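Local coordinates for protein ornithine carbamoyltransferase (Gloeobacter violaceus, PDB 3GD5) that probably catalyses the reversible transfer of a carbamoyl group from carbamoyl phosphate to ornithine, giving citrulline and phosphate in arginine biosynthesis, at residues 16-21 with 134-139; 54-59 with 109-114; 91-96 with 118-123. All blocks are in the same frame, centred on the assembly; numbering follows the deposited sequence.

Contact 1. Residues 16-21 with 134-139; sequences LLSLDD and DHEHPC
At the start of the HPCQ motif, where H137, P138 and C139 belong by similarity to the carbamoyl phosphate site, the E136 carboxylate is bonded by S18 and L19, and P138 packs against L16 and L19. H137 occupies the N-cap position of helix 138-152, and the loop ahead of helix 24-39 lies against this turn. The E136 carboxylate works as a two-pronged clamp. Its OE1 takes S18 OG at 2.7 Å on the syn lone pair, while its OE2 takes L19 N at 2.7 Å in a nearly straight bond (172°). A third donor, S172 OG, also reaches OE2 and bonds to the backbone N of H137, which links helix 168-180 to the same carboxylate. The extended E136 chain (chi2 -171°) carries the carboxylate across to the loop. P138 packs beside it: its CG sits 3.7 Å from L19 N, and its CB meets L19 CD1 at 4.1 Å. The L16 and P138 side chains slide past one another in opposite directions, with L16 CG 4.2 Å from P138 CB. The loop is braced internally by D21, whose OD2 accepts both L17 N, at 2.8 Å, and S18 N, the two reaching it from the same face of the carboxylate.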
loop_
_atom_site.group_PDB
_atom_site.type_symbol
_atom_site.label_atom_id
_atom_site.label_comp_id
_atom_site.label_asym_id
_atom_site.label_seq_id
_atom_site.Cartn_x
_atom_site.Cartn_y
_atom_site.Cartn_z
ATOM N N LEU A 16 30.738 -18.698 6.511
ATOM C CA LEU A 16 30.438 -19.485 5.319
ATOM C C LEU A 16 29.637 -18.544 4.441
ATOM O O LEU A 16 28.411 -18.614 4.405
ATOM C CB LEU A 16 29.598 -20.732 5.629
ATOM C CG LEU A 16 29.122 -21.450 4.354
ATOM C CD1 LEU A 16 30.328 -21.816 3.488
ATOM C CD2 LEU A 16 28.325 -22.690 4.701
ATOM N N LEU A 17 30.350 -17.652 3.760
ATOM C CA LEU A 17 29.769 -16.647 2.872
ATOM C C LEU A 17 29.693 -17.154 1.446
ATOM O O LEU A 17 28.773 -16.820 0.700
ATOM C CB LEU A 17 30.634 -15.388 2.884
ATOM C CG LEU A 17 30.432 -14.388 4.017
ATOM C CD1 LEU A 17 30.145 -15.119 5.309
ATOM C CD2 LEU A 17 31.653 -13.494 4.126
ATOM N N SER A 18 30.692 -17.952 1.086
ATOM C CA SER A 18 30.827 -18.530 -0.239
ATOM C C SER A 18 31.244 -19.973 -0.056
ATOM O O SER A 18 31.908 -20.308 0.926
ATOM C CB SER A 18 31.910 -17.772 -1.013
ATOM O OG SER A 18 32.421 -18.544 -2.082
ATOM N N LEU A 19 30.847 -20.841 -0.981
ATOM C CA LEU A 19 31.232 -22.236 -0.856
ATOM C C LEU A 19 32.761 -22.306 -0.922
ATOM O O LEU A 19 33.374 -23.247 -0.423
ATOM C CB LEU A 19 30.619 -23.073 -1.979
ATOM C CG LEU A 19 30.549 -24.577 -1.677
ATOM C CD1 LEU A 19 29.674 -24.830 -0.446
ATOM C CD2 LEU A 19 29.966 -25.306 -2.861
ATOM N N ASP A 20 33.369 -21.289 -1.523
ATOM C CA ASP A 20 34.817 -21.241 -1.652
ATOM C C ASP A 20 35.512 -20.865 -0.343
ATOM O O ASP A 20 36.714 -20.597 -0.328
ATOM C CB ASP A 20 35.217 -20.262 -2.755
ATOM C CG ASP A 20 36.596 -20.562 -3.325
ATOM O OD1 ASP A 20 36.999 -21.744 -3.321
ATOM O OD2 ASP A 20 37.267 -19.620 -3.795
ATOM N N ASP A 21 34.755 -20.839 0.749
ATOM C CA ASP A 21 35.323 -20.526 2.056
ATOM C C ASP A 21 35.765 -21.840 2.664
ATOM O O ASP A 21 36.384 -21.881 3.722
ATOM C CB ASP A 21 34.284 -19.869 2.975
ATOM C CG ASP A 21 33.984 -18.439 2.585
ATOM O OD1 ASP A 21 34.676 -17.913 1.688
ATOM O OD2 ASP A 21 33.066 -17.839 3.179
ATOM N N ASP A 134 22.361 -12.977 -4.197
ATOM C CA ASP A 134 22.214 -13.005 -5.647
ATOM C C ASP A 134 23.384 -13.762 -6.280
ATOM O O ASP A 134 23.257 -14.299 -7.379
ATOM C CB ASP A 134 22.165 -11.579 -6.203
ATOM C CG ASP A 134 20.828 -10.887 -5.938
ATOM O OD1 ASP A 134 20.778 -9.645 -6.046
ATOM O OD2 ASP A 134 19.828 -11.581 -5.637
ATOM N N HIS A 135 24.508 -13.823 -5.565
ATOM C CA HIS A 135 25.713 -14.475 -6.058
ATOM C C HIS A 135 25.876 -15.973 -5.774
ATOM O O HIS A 135 26.350 -16.713 -6.638
ATOM C CB HIS A 135 26.946 -13.745 -5.520
ATOM C CG HIS A 135 28.216 -14.136 -6.205
ATOM N ND1 HIS A 135 28.456 -13.863 -7.536
ATOM C CD2 HIS A 135 29.304 -14.806 -5.754
ATOM C CE1 HIS A 135 29.635 -14.349 -7.876
ATOM N NE2 HIS A 135 30.171 -14.926 -6.815
ATOM N N GLU A 136 25.502 -16.420 -4.575
ATOM C CA GLU A 136 25.662 -17.831 -4.213
ATOM C C GLU A 136 24.607 -18.377 -3.254
ATOM O O GLU A 136 23.802 -17.634 -2.699
ATOM C CB GLU A 136 27.044 -18.058 -3.579
ATOM C CG GLU A 136 28.051 -18.754 -4.478
ATOM C CD GLU A 136 29.315 -19.159 -3.741
ATOM O OE1 GLU A 136 30.285 -18.375 -3.742
ATOM O OE2 GLU A 136 29.336 -20.258 -3.150
ATOM N N HIS A 137 24.636 -19.692 -3.062
ATOM C CA HIS A 137 23.711 -20.378 -2.168
ATOM C C HIS A 137 24.439 -21.636 -1.688
ATOM O O HIS A 137 24.083 -22.759 -2.047
ATOM C CB HIS A 137 22.422 -20.747 -2.918
ATOM C CG HIS A 137 21.287 -21.129 -2.018
ATOM N ND1 HIS A 137 20.016 -21.386 -2.489
ATOM C CD2 HIS A 137 21.227 -21.280 -0.677
ATOM C CE1 HIS A 137 19.220 -21.676 -1.474
ATOM N NE2 HIS A 137 19.931 -21.618 -0.363
ATOM N N PRO A 138 25.480 -21.448 -0.868
ATOM C CA PRO A 138 26.325 -22.503 -0.297
ATOM C C PRO A 138 25.595 -23.644 0.400
ATOM O O PRO A 138 25.842 -24.821 0.115
ATOM C CB PRO A 138 27.216 -21.739 0.678
ATOM C CG PRO A 138 27.330 -20.399 0.044
ATOM C CD PRO A 138 25.921 -20.123 -0.397
ATOM N N CYS A 139 24.709 -23.292 1.324
ATOM C CA CYS A 139 23.975 -24.292 2.079
ATOM C C CYS A 139 23.147 -25.202 1.209
ATOM O O CYS A 139 23.049 -26.388 1.493
ATOM C CB CYS A 139 23.104 -23.627 3.146
ATOM S SG CYS A 139 24.089 -22.855 4.494
#

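Contact 2. Residues 54-59 with 109-114; sequences VFLKAS and IRTFAQ
Both backbone polar atoms of R110 are bonded across to strand 50-55 and its extension: its O receives L56 N at 2.8 Å, and its N donates to V54 O at 3.0 Å. R110 thus bonds to the two residues flanking F55, and the two bonds zip F55 beside R110 in parallel register. T111 OG1 donates to A113 O just before helix 114-124, at 3.0 Å and from above the carbonyl plane.

The R110 side chain then runs across residues 57-59 of the same chain. Bends at chi2 and chi3 bring its guanidinium against K57, whose CB rests over one face, offset toward the rim and 3.3 Å from NH2; S59 CB lies at the guanidinium edge. Here strands 50-55 and 106-110, central in the parallel sheet of the carbamoyl phosphate domain, end at their C-terminal edge, the usual place for a ligand site in such a fold. R110 and S59 are both assigned to carbamoyl phosphate by similarity, and S59 OG is bonded to T62 OG1. K57 NZ, 4.6 Å from R110 NH2, probably adds to the positive field there.

On the R110 side of the sheet, F55 CD1 touches R110 CB at 3.6 Å. Farther out, both methyls of L56 lie alongside T111 CG2, and K57 CD approaches F112 CZ at the ring edge, 4.0 Å away.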
loop_
_atom_site.group_PDB
_atom_site.type_symbol
_atom_site.label_atom_id
_atom_site.label_comp_id
_atom_site.label_asym_id
_atom_site.label_seq_id
_atom_site.Cartn_x
_atom_site.Cartn_y
_atom_site.Cartn_z
ATOM N N VAL A 54 18.471 -12.960 9.570
ATOM C CA VAL A 54 18.196 -11.655 8.979
ATOM C C VAL A 54 18.001 -11.820 7.478
ATOM O O VAL A 54 18.953 -11.839 6.700
ATOM C CB VAL A 54 19.327 -10.641 9.272
ATOM C CG1 VAL A 54 20.650 -11.263 9.002
ATOM C CG2 VAL A 54 19.150 -9.387 8.419
ATOM N N PHE A 55 16.744 -11.971 7.087
ATOM C CA PHE A 55 16.399 -12.156 5.689
ATOM C C PHE A 55 15.839 -10.876 5.101
ATOM O O PHE A 55 14.721 -10.472 5.427
ATOM C CB PHE A 55 15.366 -13.275 5.539
ATOM C CG PHE A 55 15.817 -14.603 6.090
ATOM C CD1 PHE A 55 17.167 -14.842 6.371
ATOM C CD2 PHE A 55 14.900 -15.630 6.289
ATOM C CE1 PHE A 55 17.595 -16.081 6.838
ATOM C CE2 PHE A 55 15.317 -16.882 6.755
ATOM C CZ PHE A 55 16.669 -17.107 7.030
ATOM N N LEU A 56 16.621 -10.236 4.242
ATOM C CA LEU A 56 16.183 -9.009 3.593
ATOM C C LEU A 56 15.102 -9.349 2.583
ATOM O O LEU A 56 14.475 -8.469 2.006
ATOM C CB LEU A 56 17.353 -8.316 2.895
ATOM C CG LEU A 56 18.246 -7.456 3.792
ATOM C CD1 LEU A 56 18.892 -8.309 4.866
ATOM C CD2 LEU A 56 19.297 -6.770 2.933
ATOM N N LYS A 57 14.897 -10.643 2.379
ATOM C CA LYS A 57 13.891 -11.149 1.458
ATOM C C LYS A 57 13.331 -12.394 2.128
ATOM O O LYS A 57 14.074 -13.335 2.424
ATOM C CB LYS A 57 14.539 -11.520 0.121
ATOM C CG LYS A 57 13.575 -12.044 -0.930
ATOM C CD LYS A 57 12.831 -10.923 -1.633
ATOM C CE LYS A 57 11.939 -11.482 -2.740
ATOM N NZ LYS A 57 12.719 -12.284 -3.734
ATOM N N ALA A 58 12.029 -12.397 2.381
ATOM C CA ALA A 58 11.392 -13.528 3.042
ATOM C C ALA A 58 11.652 -14.842 2.315
ATOM O O ALA A 58 11.733 -14.882 1.085
ATOM C CB ALA A 58 9.884 -13.284 3.161
ATOM N N SER A 59 11.799 -15.910 3.090
ATOM C CA SER A 59 12.010 -17.248 2.548
ATOM C C SER A 59 11.653 -18.249 3.635
ATOM O O SER A 59 12.502 -18.641 4.435
ATOM C CB SER A 59 13.462 -17.449 2.115
ATOM O OG SER A 59 13.664 -18.770 1.630
ATOM N N ILE A 109 22.073 -15.134 7.172
ATOM C CA ILE A 109 21.473 -14.019 6.466
ATOM C C ILE A 109 21.271 -14.089 4.957
ATOM O O ILE A 109 22.091 -14.618 4.209
ATOM C CB ILE A 109 22.201 -12.686 6.824
ATOM C CG1 ILE A 109 22.471 -11.873 5.568
ATOM C CG2 ILE A 109 23.457 -12.955 7.632
ATOM C CD1 ILE A 109 23.103 -10.554 5.854
ATOM N N ARG A 110 20.141 -13.519 4.544
ATOM C CA ARG A 110 19.717 -13.446 3.156
ATOM C C ARG A 110 19.745 -12.013 2.647
ATOM O O ARG A 110 18.921 -11.199 3.058
ATOM C CB ARG A 110 18.281 -13.935 3.016
ATOM C CG ARG A 110 18.109 -15.354 2.557
ATOM C CD ARG A 110 16.899 -15.422 1.643
ATOM N NE ARG A 110 17.084 -14.535 0.498
ATOM C CZ ARG A 110 16.240 -14.436 -0.526
ATOM N NH1 ARG A 110 15.129 -15.167 -0.559
ATOM N NH2 ARG A 110 16.528 -13.622 -1.535
ATOM N N THR A 111 20.685 -11.698 1.765
ATOM C CA THR A 111 20.745 -10.357 1.180
ATOM C C THR A 111 20.752 -10.549 -0.321
ATOM O O THR A 111 20.677 -11.676 -0.807
ATOM C CB THR A 111 22.025 -9.578 1.560
ATOM O OG1 THR A 111 23.179 -10.318 1.142
ATOM C CG2 THR A 111 22.087 -9.334 3.045
ATOM N N PHE A 112 20.838 -9.449 -1.053
ATOM C CA PHE A 112 20.870 -9.513 -2.503
ATOM C C PHE A 112 22.322 -9.425 -2.949
ATOM O O PHE A 112 22.792 -10.223 -3.757
ATOM C CB PHE A 112 20.053 -8.361 -3.098
ATOM C CG PHE A 112 18.609 -8.377 -2.689
ATOM C CD1 PHE A 112 17.769 -9.407 -3.105
ATOM C CD2 PHE A 112 18.101 -7.395 -1.845
ATOM C CE1 PHE A 112 16.437 -9.463 -2.686
ATOM C CE2 PHE A 112 16.773 -7.439 -1.418
ATOM C CZ PHE A 112 15.939 -8.479 -1.840
ATOM N N ALA A 113 23.040 -8.456 -2.405
ATOM C CA ALA A 113 24.438 -8.289 -2.768
ATOM C C ALA A 113 25.368 -9.038 -1.816
ATOM O O ALA A 113 25.227 -8.955 -0.597
ATOM C CB ALA A 113 24.792 -6.806 -2.792
ATOM N N GLN A 114 26.317 -9.770 -2.387
ATOM C CA GLN A 114 27.291 -10.519 -1.607
ATOM C C GLN A 114 28.053 -9.537 -0.721
ATOM O O GLN A 114 28.382 -9.837 0.426
ATOM C CB GLN A 114 28.278 -11.229 -2.545
ATOM C CG GLN A 114 29.250 -12.186 -1.862
ATOM C CD GLN A 114 28.595 -13.495 -1.458
ATOM O OE1 GLN A 114 27.554 -13.862 -1.993
ATOM N NE2 GLN A 114 29.212 -14.214 -0.525
#

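Contact 3. Residues 91-96 with 118-123; sequences EPVRDT and EEYAHY
R94 lays its CB squarely over the Y123 ring, 3.4 Å from the centroid and only 12° off the ring normal, a clear CH-pi contact. The two side chains run alongside each other in the same direction. R94 CG stands between its backbone N and carbonyl carbon (chi1 57°), and from there the extended chain follows the ring outward until CD is 4.0 Å from Y123 OH. H122 ND1 lies over the opposite face of this ring, and E119 CD sits at its edge, so both faces and part of one edge have neighbours.

V93 packs against both E119 and Y120. Its CG2 presses against the aliphatic part of E119, 3.6 Å from both CB and CG; chi1 of the glutamate (-105°) lays CG alongside this methyl, while the bend at chi2 turns the carboxylate. Its CG1 turns to the neighbouring tyrosine and reaches Y120 CE1 at 3.9 Å. V93 CB stands over one face of the Y120 ring, 4.1 Å above its plane and toward the rim.

These are the first turn of helix 93-100 and the second half of helix 114-124, packed against each other on one side of the carbamoyl phosphate domain, with strand 106-110 between them in sequence. Helix 93-100 also meets a neighbouring subunit: D95 OD1 forms salt bridges with R98 of its own chain and R277 of the neighbouring subunit, while R94 NH2 makes a weak, long ion pair with D283 of that subunit and lies close to its like-charged R277.

R94 NH1 stays 5.4 Å from E119 OE2, a separation that could at most give a weak, longer-range attraction. The contact itself rests on methyl, methylene and ring packing.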
loop_
_atom_site.group_PDB
_atom_site.type_symbol
_atom_site.label_atom_id
_atom_site.label_comp_id
_atom_site.label_asym_id
_atom_site.label_seq_id
_atom_site.Cartn_x
_atom_site.Cartn_y
_atom_site.Cartn_z
ATOM N N GLU A 91 18.906 2.408 9.129
ATOM C CA GLU A 91 20.071 2.226 9.987
ATOM C C GLU A 91 21.198 1.512 9.245
ATOM O O GLU A 91 20.980 0.480 8.607
ATOM C CB GLU A 91 19.702 1.419 11.239
ATOM C CG GLU A 91 20.849 1.290 12.242
ATOM C CD GLU A 91 20.460 0.554 13.523
ATOM O OE1 GLU A 91 19.982 -0.602 13.437
ATOM O OE2 GLU A 91 20.643 1.130 14.621
ATOM N N PRO A 92 22.424 2.056 9.321
ATOM C CA PRO A 92 23.551 1.420 8.634
ATOM C C PRO A 92 23.846 0.036 9.199
ATOM O O PRO A 92 23.712 -0.193 10.402
ATOM C CB PRO A 92 24.696 2.424 8.831
ATOM C CG PRO A 92 24.317 3.170 10.068
ATOM C CD PRO A 92 22.829 3.330 9.943
ATOM N N VAL A 93 24.228 -0.889 8.321
ATOM C CA VAL A 93 24.519 -2.260 8.730
ATOM C C VAL A 93 25.596 -2.388 9.802
ATOM O O VAL A 93 25.515 -3.267 10.662
ATOM C CB VAL A 93 24.929 -3.143 7.521
ATOM C CG1 VAL A 93 23.826 -3.131 6.471
ATOM C CG2 VAL A 93 26.228 -2.649 6.930
ATOM N N ARG A 94 26.605 -1.522 9.760
ATOM C CA ARG A 94 27.663 -1.601 10.751
ATOM C C ARG A 94 27.129 -1.367 12.161
ATOM O O ARG A 94 27.664 -1.903 13.129
ATOM C CB ARG A 94 28.793 -0.619 10.423
ATOM C CG ARG A 94 28.404 0.847 10.297
ATOM C CD ARG A 94 29.664 1.663 10.022
ATOM N NE ARG A 94 29.458 3.107 10.101
ATOM C CZ ARG A 94 28.932 3.856 9.136
ATOM N NH1 ARG A 94 28.546 3.306 7.989
ATOM N NH2 ARG A 94 28.799 5.166 9.316
ATOM N N ASP A 95 26.069 -0.574 12.287
ATOM C CA ASP A 95 25.494 -0.331 13.609
ATOM C C ASP A 95 24.639 -1.525 14.007
ATOM O O ASP A 95 24.776 -2.060 15.108
ATOM C CB ASP A 95 24.643 0.941 13.621
ATOM C CG ASP A 95 25.484 2.210 13.523
ATOM O OD1 ASP A 95 26.726 2.120 13.555
ATOM O OD2 ASP A 95 24.900 3.303 13.423
ATOM N N THR A 96 23.765 -1.959 13.103
ATOM C CA THR A 96 22.910 -3.093 13.404
ATOM C C THR A 96 23.707 -4.385 13.603
ATOM O O THR A 96 23.345 -5.211 14.435
ATOM C CB THR A 96 21.807 -3.275 12.320
ATOM O OG1 THR A 96 21.539 -4.671 12.121
ATOM C CG2 THR A 96 22.213 -2.628 11.023
ATOM N N GLU A 118 28.971 -9.403 3.397
ATOM C CA GLU A 118 30.316 -9.281 3.934
ATOM C C GLU A 118 30.385 -8.173 4.984
ATOM O O GLU A 118 31.139 -8.275 5.954
ATOM C CB GLU A 118 31.288 -9.046 2.772
ATOM C CG GLU A 118 31.173 -10.152 1.716
ATOM C CD GLU A 118 31.943 -9.870 0.435
ATOM O OE1 GLU A 118 31.842 -8.738 -0.088
ATOM O OE2 GLU A 118 32.632 -10.791 -0.059
ATOM N N GLU A 119 29.581 -7.127 4.790
ATOM C CA GLU A 119 29.505 -6.008 5.730
ATOM C C GLU A 119 29.147 -6.574 7.106
ATOM O O GLU A 119 29.810 -6.290 8.109
ATOM C CB GLU A 119 28.403 -5.034 5.299
ATOM C CG GLU A 119 28.863 -3.740 4.663
ATOM C CD GLU A 119 29.407 -2.753 5.679
ATOM O OE1 GLU A 119 30.453 -3.047 6.291
ATOM O OE2 GLU A 119 28.790 -1.682 5.869
ATOM N N TYR A 120 28.083 -7.373 7.140
ATOM C CA TYR A 120 27.632 -7.983 8.380
ATOM C C TYR A 120 28.716 -8.823 9.035
ATOM O O TYR A 120 29.003 -8.663 10.216
ATOM C CB TYR A 120 26.412 -8.873 8.131
ATOM C CG TYR A 120 25.104 -8.133 8.048
ATOM C CD1 TYR A 120 24.634 -7.639 6.836
ATOM C CD2 TYR A 120 24.327 -7.932 9.190
ATOM C CE1 TYR A 120 23.421 -6.965 6.762
ATOM C CE2 TYR A 120 23.119 -7.263 9.128
ATOM C CZ TYR A 120 22.670 -6.782 7.913
ATOM O OH TYR A 120 21.467 -6.125 7.843
ATOM N N ALA A 121 29.307 -9.732 8.264
ATOM C CA ALA A 121 30.346 -10.608 8.791
ATOM C C ALA A 121 31.479 -9.781 9.376
ATOM O O ALA A 121 32.041 -10.112 10.419
ATOM C CB ALA A 121 30.881 -11.514 7.681
ATOM N N HIS A 122 31.796 -8.691 8.694
ATOM C CA HIS A 122 32.868 -7.806 9.109
ATOM C C HIS A 122 32.631 -7.147 10.473
ATOM O O HIS A 122 33.526 -7.118 11.319
ATOM C CB HIS A 122 33.058 -6.735 8.036
ATOM C CG HIS A 122 34.280 -5.897 8.225
ATOM N ND1 HIS A 122 34.513 -5.167 9.370
ATOM C CD2 HIS A 122 35.335 -5.663 7.408
ATOM C CE1 HIS A 122 35.658 -4.518 9.251
ATOM N NE2 HIS A 122 36.176 -4.802 8.069
ATOM N N TYR A 123 31.420 -6.640 10.688
ATOM C CA TYR A 123 31.073 -5.945 11.926
ATOM C C TYR A 123 30.415 -6.749 13.049
ATOM O O TYR A 123 30.540 -6.387 14.215
ATOM C CB TYR A 123 30.175 -4.752 11.591
ATOM C CG TYR A 123 30.904 -3.602 10.954
ATOM C CD1 TYR A 123 31.754 -2.800 11.706
ATOM C CD2 TYR A 123 30.757 -3.318 9.601
ATOM C CE1 TYR A 123 32.439 -1.740 11.128
ATOM C CE2 TYR A 123 31.437 -2.259 9.010
ATOM C CZ TYR A 123 32.276 -1.476 9.784
ATOM O OH TYR A 123 32.953 -0.421 9.222
#

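From the N terminus, the loop at 16-21 meets 134-139 in contact 1, closing a large loop that holds the other two contacts. Inside it, strand 50-55 pairs with strand 106-110 in contact 2. Contact 3 begins between those strands in sequence, at helix 93-100, and ends after them on helix 114-124, so contacts 2 and 3 cross. Y120 joins these two, its CD1 packing against I109 CD1 at 3.4 Å. Contacts 1 and 2 probably share hydrogen bonds, D134 N to F112 O and Q114 NE2 to L17 O, and L17 also touches E118 and A121. Terminal loop, sheet and crossover helices are thereby tied into one domain.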